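Local coordinates for protein beta-fructofuranosidase (Arthrobacter, PDB 3WPU) that belongs to the levansucrase/invertase family of beta-fructofuranosidases, carbohydrate-active enzymes built around a five-bladed beta-propeller, at residues Y232-D246 with M261-T273. Residues are numbered along the deposited sequence; the frame is centred on the assembly and turned at random.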
loop_
_atom_site.group_PDB
_atom_site.type_symbol
_atom_site.label_atom_id
_atom_site.label_comp_id
_atom_site.label_asym_id
_atom_site.label_seq_id
_atom_site.Cartn_x
_atom_site.Cartn_y
_atom_site.Cartn_z
ATOM N N TYR A 232 -2.117 -19.337 11.373
ATOM C CA TYR A 232 -2.770 -18.064 11.080
ATOM C C TYR A 232 -2.675 -17.693 9.593
ATOM O O TYR A 232 -3.630 -17.182 9.033
ATOM C CB TYR A 232 -2.129 -16.941 11.889
ATOM C CG TYR A 232 -2.240 -17.103 13.400
ATOM C CD1 TYR A 232 -3.429 -17.479 13.996
ATOM C CD2 TYR A 232 -1.179 -16.811 14.199
ATOM C CE1 TYR A 232 -3.533 -17.594 15.368
ATOM C CE2 TYR A 232 -1.277 -16.928 15.573
ATOM C CZ TYR A 232 -2.461 -17.325 16.138
ATOM O OH TYR A 232 -2.581 -17.438 17.538
ATOM N N TYR A 233 -1.506 -17.912 9.008
ATOM C CA TYR A 233 -1.241 -17.482 7.618
ATOM C C TYR A 233 -0.895 -18.693 6.794
ATOM O O TYR A 233 -0.049 -19.519 7.178
ATOM C CB TYR A 233 -0.175 -16.361 7.601
ATOM C CG TYR A 233 -0.581 -15.299 8.550
ATOM C CD1 TYR A 233 -1.692 -14.508 8.300
ATOM C CD2 TYR A 233 0.039 -15.182 9.793
ATOM C CE1 TYR A 233 -2.135 -13.570 9.192
ATOM C CE2 TYR A 233 -0.391 -14.247 10.704
ATOM C CZ TYR A 233 -1.493 -13.466 10.434
ATOM O OH TYR A 233 -1.976 -12.578 11.358
ATOM N N GLN A 234 -1.597 -18.814 5.662
ATOM C CA GLN A 234 -1.479 -19.953 4.769
ATOM C C GLN A 234 -0.052 -20.133 4.223
ATOM O O GLN A 234 0.630 -19.162 3.920
ATOM C CB GLN A 234 -2.430 -19.756 3.594
ATOM C CG GLN A 234 -2.693 -21.014 2.798
ATOM C CD GLN A 234 -3.548 -20.758 1.574
ATOM O OE1 GLN A 234 -3.239 -19.878 0.781
ATOM N NE2 GLN A 234 -4.650 -21.524 1.427
ATOM N N THR A 235 0.379 -21.389 4.107
ATOM C CA THR A 235 1.715 -21.709 3.620
ATOM C C THR A 235 1.676 -22.277 2.199
ATOM O O THR A 235 0.616 -22.600 1.675
ATOM C CB THR A 235 2.379 -22.797 4.461
ATOM O OG1 THR A 235 1.614 -23.998 4.320
ATOM C CG2 THR A 235 2.466 -22.391 5.933
ATOM N N GLY A 236 2.854 -22.448 1.611
ATOM C CA GLY A 236 2.980 -23.043 0.271
ATOM C C GLY A 236 2.518 -24.506 0.229
ATOM O O GLY A 236 2.024 -24.986 -0.786
ATOM N N ALA A 237 2.624 -25.220 1.346
ATOM C CA ALA A 237 2.122 -26.605 1.442
ATOM C C ALA A 237 0.596 -26.634 1.406
ATOM O O ALA A 237 -0.009 -27.553 0.856
ATOM C CB ALA A 237 2.631 -27.265 2.712
ATOM N N GLN A 238 -0.020 -25.597 1.960
ATOM C CA GLN A 238 -1.471 -25.440 1.964
ATOM C C GLN A 238 -1.974 -24.931 0.618
ATOM O O GLN A 238 -3.054 -25.287 0.187
ATOM C CB GLN A 238 -1.893 -24.536 3.110
ATOM C CG GLN A 238 -1.763 -25.229 4.457
ATOM C CD GLN A 238 -1.840 -24.288 5.645
ATOM O OE1 GLN A 238 -1.531 -23.104 5.534
ATOM N NE2 GLN A 238 -2.306 -24.805 6.795
ATOM N N ASN A 239 -1.159 -24.130 -0.061
ATOM C CA ASN A 239 -1.530 -23.556 -1.352
ATOM C C ASN A 239 -0.272 -23.079 -2.046
ATOM O O ASN A 239 0.375 -22.152 -1.599
ATOM C CB ASN A 239 -2.489 -22.380 -1.119
ATOM C CG ASN A 239 -2.783 -21.567 -2.361
ATOM O OD1 ASN A 239 -2.472 -21.963 -3.496
ATOM N ND2 ASN A 239 -3.385 -20.385 -2.145
ATOM N N GLU A 240 0.040 -23.679 -3.187
ATOM C CA GLU A 240 1.232 -23.371 -3.941
ATOM C C GLU A 240 1.381 -21.886 -4.260
ATOM O O GLU A 240 2.490 -21.380 -4.419
ATOM C CB GLU A 240 1.144 -24.165 -5.255
ATOM C CG GLU A 240 2.187 -23.861 -6.281
ATOM C CD GLU A 240 2.264 -24.962 -7.317
ATOM O OE1 GLU A 240 1.247 -25.658 -7.545
ATOM O OE2 GLU A 240 3.361 -25.126 -7.883
ATOM N N PHE A 241 0.247 -21.220 -4.405
ATOM C CA PHE A 241 0.191 -19.818 -4.802
ATOM C C PHE A 241 -0.358 -18.941 -3.698
ATOM O O PHE A 241 -0.958 -17.885 -3.959
ATOM C CB PHE A 241 -0.631 -19.686 -6.067
ATOM C CG PHE A 241 -0.055 -20.457 -7.215
ATOM C CD1 PHE A 241 1.189 -20.116 -7.735
ATOM C CD2 PHE A 241 -0.723 -21.552 -7.746
ATOM C CE1 PHE A 241 1.749 -20.838 -8.783
ATOM C CE2 PHE A 241 -0.175 -22.275 -8.801
ATOM C CZ PHE A 241 1.064 -21.917 -9.314
ATOM N N PHE A 242 -0.077 -19.339 -2.462
ATOM C CA PHE A 242 -0.391 -18.532 -1.295
ATOM C C PHE A 242 0.196 -17.133 -1.384
ATOM O O PHE A 242 1.229 -16.935 -2.006
ATOM C CB PHE A 242 0.108 -19.205 -0.004
ATOM C CG PHE A 242 1.609 -19.134 0.220
ATOM C CD1 PHE A 242 2.115 -18.418 1.301
ATOM C CD2 PHE A 242 2.517 -19.812 -0.602
ATOM C CE1 PHE A 242 3.470 -18.389 1.556
ATOM C CE2 PHE A 242 3.884 -19.759 -0.368
ATOM C CZ PHE A 242 4.367 -19.051 0.720
ATOM N N ASN A 243 -0.483 -16.180 -0.745
ATOM C CA ASN A 243 -0.054 -14.797 -0.633
ATOM C C ASN A 243 0.536 -14.524 0.732
ATOM O O ASN A 243 -0.015 -14.955 1.734
ATOM C CB ASN A 243 -1.263 -13.886 -0.849
ATOM C CG ASN A 243 -1.934 -14.135 -2.185
ATOM O OD1 ASN A 243 -3.091 -14.569 -2.269
ATOM N ND2 ASN A 243 -1.215 -13.853 -3.222
ATOM N N PHE A 244 1.637 -13.786 0.759
ATOM C CA PHE A 244 2.322 -13.444 2.034
ATOM C C PHE A 244 3.315 -12.355 1.705
ATOM O O PHE A 244 4.346 -12.617 1.096
ATOM C CB PHE A 244 3.013 -14.658 2.668
ATOM C CG PHE A 244 3.543 -14.377 4.051
ATOM C CD1 PHE A 244 2.727 -14.498 5.159
ATOM C CD2 PHE A 244 4.864 -14.000 4.223
ATOM C CE1 PHE A 244 3.223 -14.187 6.422
ATOM C CE2 PHE A 244 5.364 -13.724 5.478
ATOM C CZ PHE A 244 4.537 -13.822 6.576
ATOM N N ARG A 245 2.950 -11.117 1.981
ATOM C CA ARG A 245 3.765 -9.976 1.557
ATOM C C ARG A 245 3.289 -8.655 2.116
ATOM O O ARG A 245 2.244 -8.592 2.777
ATOM C CB ARG A 245 3.774 -9.899 -0.002
ATOM C CG ARG A 245 2.416 -9.772 -0.659
ATOM C CD ARG A 245 2.605 -9.659 -2.177
ATOM N NE ARG A 245 1.344 -9.667 -2.894
ATOM C CZ ARG A 245 0.646 -10.739 -3.239
ATOM N NH1 ARG A 245 1.079 -11.967 -2.984
ATOM N NH2 ARG A 245 -0.487 -10.586 -3.912
ATOM N N ASP A 246 4.088 -7.621 1.851
ATOM C CA ASP A 246 3.742 -6.200 1.989
ATOM C C ASP A 246 3.688 -5.717 3.466
ATOM O O ASP A 246 2.629 -5.268 3.905
ATOM C CB ASP A 246 2.392 -5.873 1.357
ATOM C CG ASP A 246 2.298 -6.242 -0.134
ATOM O OD1 ASP A 246 3.341 -6.480 -0.764
ATOM O OD2 ASP A 246 1.128 -6.383 -0.636
ATOM N N MET A 261 2.940 -4.518 12.926
ATOM C CA MET A 261 3.032 -4.629 11.468
ATOM C C MET A 261 1.767 -5.283 10.958
ATOM O O MET A 261 1.298 -6.260 11.529
ATOM C CB MET A 261 4.242 -5.498 11.117
ATOM C CG MET A 261 4.422 -5.859 9.622
ATOM S SD MET A 261 5.559 -7.242 9.424
ATOM C CE MET A 261 7.100 -6.573 10.045
ATOM N N VAL A 262 1.253 -4.784 9.835
ATOM C CA VAL A 262 0.264 -5.507 9.069
ATOM C C VAL A 262 0.865 -5.920 7.741
ATOM O O VAL A 262 1.871 -5.364 7.282
ATOM C CB VAL A 262 -1.080 -4.742 8.866
ATOM C CG1 VAL A 262 -1.798 -4.575 10.205
ATOM C CG2 VAL A 262 -0.881 -3.396 8.227
ATOM N N PHE A 263 0.276 -6.966 7.191
ATOM C CA PHE A 263 0.745 -7.537 5.943
ATOM C C PHE A 263 -0.383 -8.362 5.341
ATOM O O PHE A 263 -1.362 -8.672 6.002
ATOM C CB PHE A 263 1.981 -8.424 6.190
ATOM C CG PHE A 263 1.772 -9.455 7.258
ATOM C CD1 PHE A 263 1.274 -10.707 6.941
ATOM C CD2 PHE A 263 2.038 -9.161 8.571
ATOM C CE1 PHE A 263 1.029 -11.644 7.910
ATOM C CE2 PHE A 263 1.791 -10.103 9.557
ATOM C CZ PHE A 263 1.301 -11.342 9.226
ATOM N N GLU A 264 -0.279 -8.639 4.042
ATOM C CA GLU A 264 -1.185 -9.548 3.377
ATOM C C GLU A 264 -0.840 -11.007 3.622
ATOM O O GLU A 264 0.311 -11.412 3.473
ATOM C CB GLU A 264 -1.161 -9.310 1.845
ATOM C CG GLU A 264 -2.054 -10.297 1.114
ATOM C CD GLU A 264 -2.030 -10.139 -0.396
ATOM O OE1 GLU A 264 -1.207 -9.369 -0.896
ATOM O OE2 GLU A 264 -2.838 -10.825 -1.061
ATOM N N GLY A 265 -1.850 -11.797 3.956
ATOM C CA GLY A 265 -1.754 -13.252 3.982
ATOM C C GLY A 265 -2.949 -13.907 3.317
ATOM O O GLY A 265 -3.770 -13.228 2.660
ATOM N N ASN A 266 -3.042 -15.233 3.457
ATOM C CA ASN A 266 -4.295 -15.936 3.246
ATOM C C ASN A 266 -4.654 -16.664 4.527
ATOM O O ASN A 266 -3.786 -17.003 5.326
ATOM C CB ASN A 266 -4.207 -16.989 2.138
ATOM C CG ASN A 266 -4.057 -16.400 0.733
ATOM O OD1 ASN A 266 -3.380 -16.978 -0.097
ATOM N ND2 ASN A 266 -4.692 -15.317 0.459
ATOM N N SER A 267 -5.944 -16.911 4.709
ATOM C CA SER A 267 -6.398 -17.741 5.811
ATOM C C SER A 267 -5.744 -19.120 5.700
ATOM O O SER A 267 -5.589 -19.679 4.624
ATOM C CB SER A 267 -7.917 -17.855 5.775
ATOM O OG SER A 267 -8.517 -16.589 5.943
ATOM N N ALA A 268 -5.372 -19.665 6.846
ATOM C CA ALA A 268 -4.553 -20.879 6.922
ATOM C C ALA A 268 -5.401 -22.153 6.843
ATOM O O ALA A 268 -5.607 -22.886 7.830
ATOM C CB ALA A 268 -3.720 -20.840 8.210
ATOM N N MET A 269 -5.906 -22.411 5.654
ATOM C CA MET A 269 -6.657 -23.628 5.365
ATOM C C MET A 269 -5.995 -24.293 4.186
ATOM O O MET A 269 -5.480 -23.618 3.299
ATOM C CB MET A 269 -8.112 -23.304 5.029
ATOM C CG MET A 269 -8.923 -22.914 6.258
ATOM S SD MET A 269 -10.655 -22.514 5.940
ATOM C CE MET A 269 -10.589 -20.879 5.251
ATOM N N GLN A 270 -5.998 -25.618 4.170
ATOM C CA GLN A 270 -5.554 -26.345 3.008
ATOM C C GLN A 270 -6.460 -25.958 1.857
ATOM O O GLN A 270 -7.682 -25.917 2.022
ATOM C CB GLN A 270 -5.658 -27.852 3.285
ATOM C CG GLN A 270 -5.146 -28.728 2.163
ATOM C CD GLN A 270 -3.642 -28.647 1.972
ATOM O OE1 GLN A 270 -3.142 -28.598 0.849
ATOM N NE2 GLN A 270 -2.919 -28.623 3.059
ATOM N N ARG A 271 -5.886 -25.674 0.687
ATOM C CA ARG A 271 -6.645 -25.105 -0.415
ATOM C C ARG A 271 -7.881 -25.930 -0.761
ATOM O O ARG A 271 -8.978 -25.402 -0.940
ATOM C CB ARG A 271 -5.758 -24.979 -1.649
ATOM C CG ARG A 271 -6.483 -24.490 -2.879
ATOM C CD ARG A 271 -5.484 -24.284 -3.999
ATOM N NE ARG A 271 -6.083 -23.662 -5.175
ATOM C CZ ARG A 271 -6.380 -22.364 -5.297
ATOM N NH1 ARG A 271 -6.169 -21.500 -4.296
ATOM N NH2 ARG A 271 -6.900 -21.922 -6.437
ATOM N N GLU A 272 -7.672 -27.244 -0.835
ATOM C CA GLU A 272 -8.691 -28.168 -1.271
ATOM C C GLU A 272 -9.800 -28.431 -0.263
ATOM O O GLU A 272 -10.870 -28.918 -0.648
ATOM C CB GLU A 272 -8.031 -29.501 -1.644
ATOM C CG GLU A 272 -6.996 -29.396 -2.771
ATOM C CD GLU A 272 -5.612 -28.909 -2.348
ATOM O OE1 GLU A 272 -4.796 -28.622 -3.242
ATOM O OE2 GLU A 272 -5.311 -28.806 -1.144
ATOM N N THR A 273 -9.558 -28.188 1.025
ATOM C CA THR A 273 -10.574 -28.450 2.035
ATOM C C THR A 273 -11.139 -27.168 2.659
ATOM O O THR A 273 -12.023 -27.228 3.508
ATOM C CB THR A 273 -10.031 -29.319 3.174
ATOM O OG1 THR A 273 -8.958 -28.640 3.829
ATOM C CG2 THR A 273 -9.527 -30.631 2.615
HETATM O O HOH W 1 -6.171 -17.961 9.341
HETATM O O HOH W 2 -0.321 -16.450 4.081
HETATM O O HOH W 3 -6.235 -21.457 -1.016
HETATM O O HOH W 4 -2.470 -27.401 -2.111
#
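Gln234 grips the end of strand 260-266 with its backbone and the loop that follows with its side chain. Its N donates to Asn266 O, while its amide, carried on an extended side chain whose CG lies opposite the backbone N (chi1 -164°), sends NE2 to Met269 O at 2.9 Å, almost straight down the carbonyl and within the amide's own plane. Glutamine has the length for this span, and its OE1 remains to accept Asn239 ND2, approaching from above the carbonyl plane. OE1 also lies 3.0 Å from Asn266 OD1, two acceptors with no proton to share, their amide planes nearly perpendicular; each oxygen is engaged elsewhere, Asn266 OD1 taking Asn243 N at 3.1 Å from above its plane. A water donates to Gln234 O and Asn243 O and accepts from Asn266 N, linking both loop residues to the strand end. Arg271 N donates to Gln238 O, joining the two loops past the strand.

Strands 245-250 and 260-266 form an antiparallel hairpin in one propeller sheet; at its open end Arg245 and Glu264 are a hydrogen-bonded pair with side chains on one face. Both are long enough to bring opposite charges together: Glu264 OE1 lies over the guanidinium face, 3.3 Å from Arg245 NE, without a directed N-H; Arg245 NH2 has its own salt bridge to Glu338. In Phe263, chi1 of 52° turns the flat ring's edge to the face of Tyr233, centroids 4.9 Å apart and planes at 68°. Phe244 CE1, 3.7 Å from Phe263 CE1, completes an aromatic cluster. Tyr233 suits this place because its hydroxyl bonds to the Leu324 and Leu310 backbones. Ile200 of strand 197-210 touches Phe244 and Phe263, while strand 305-313 pairs with 260-266 on the side away from 245-250.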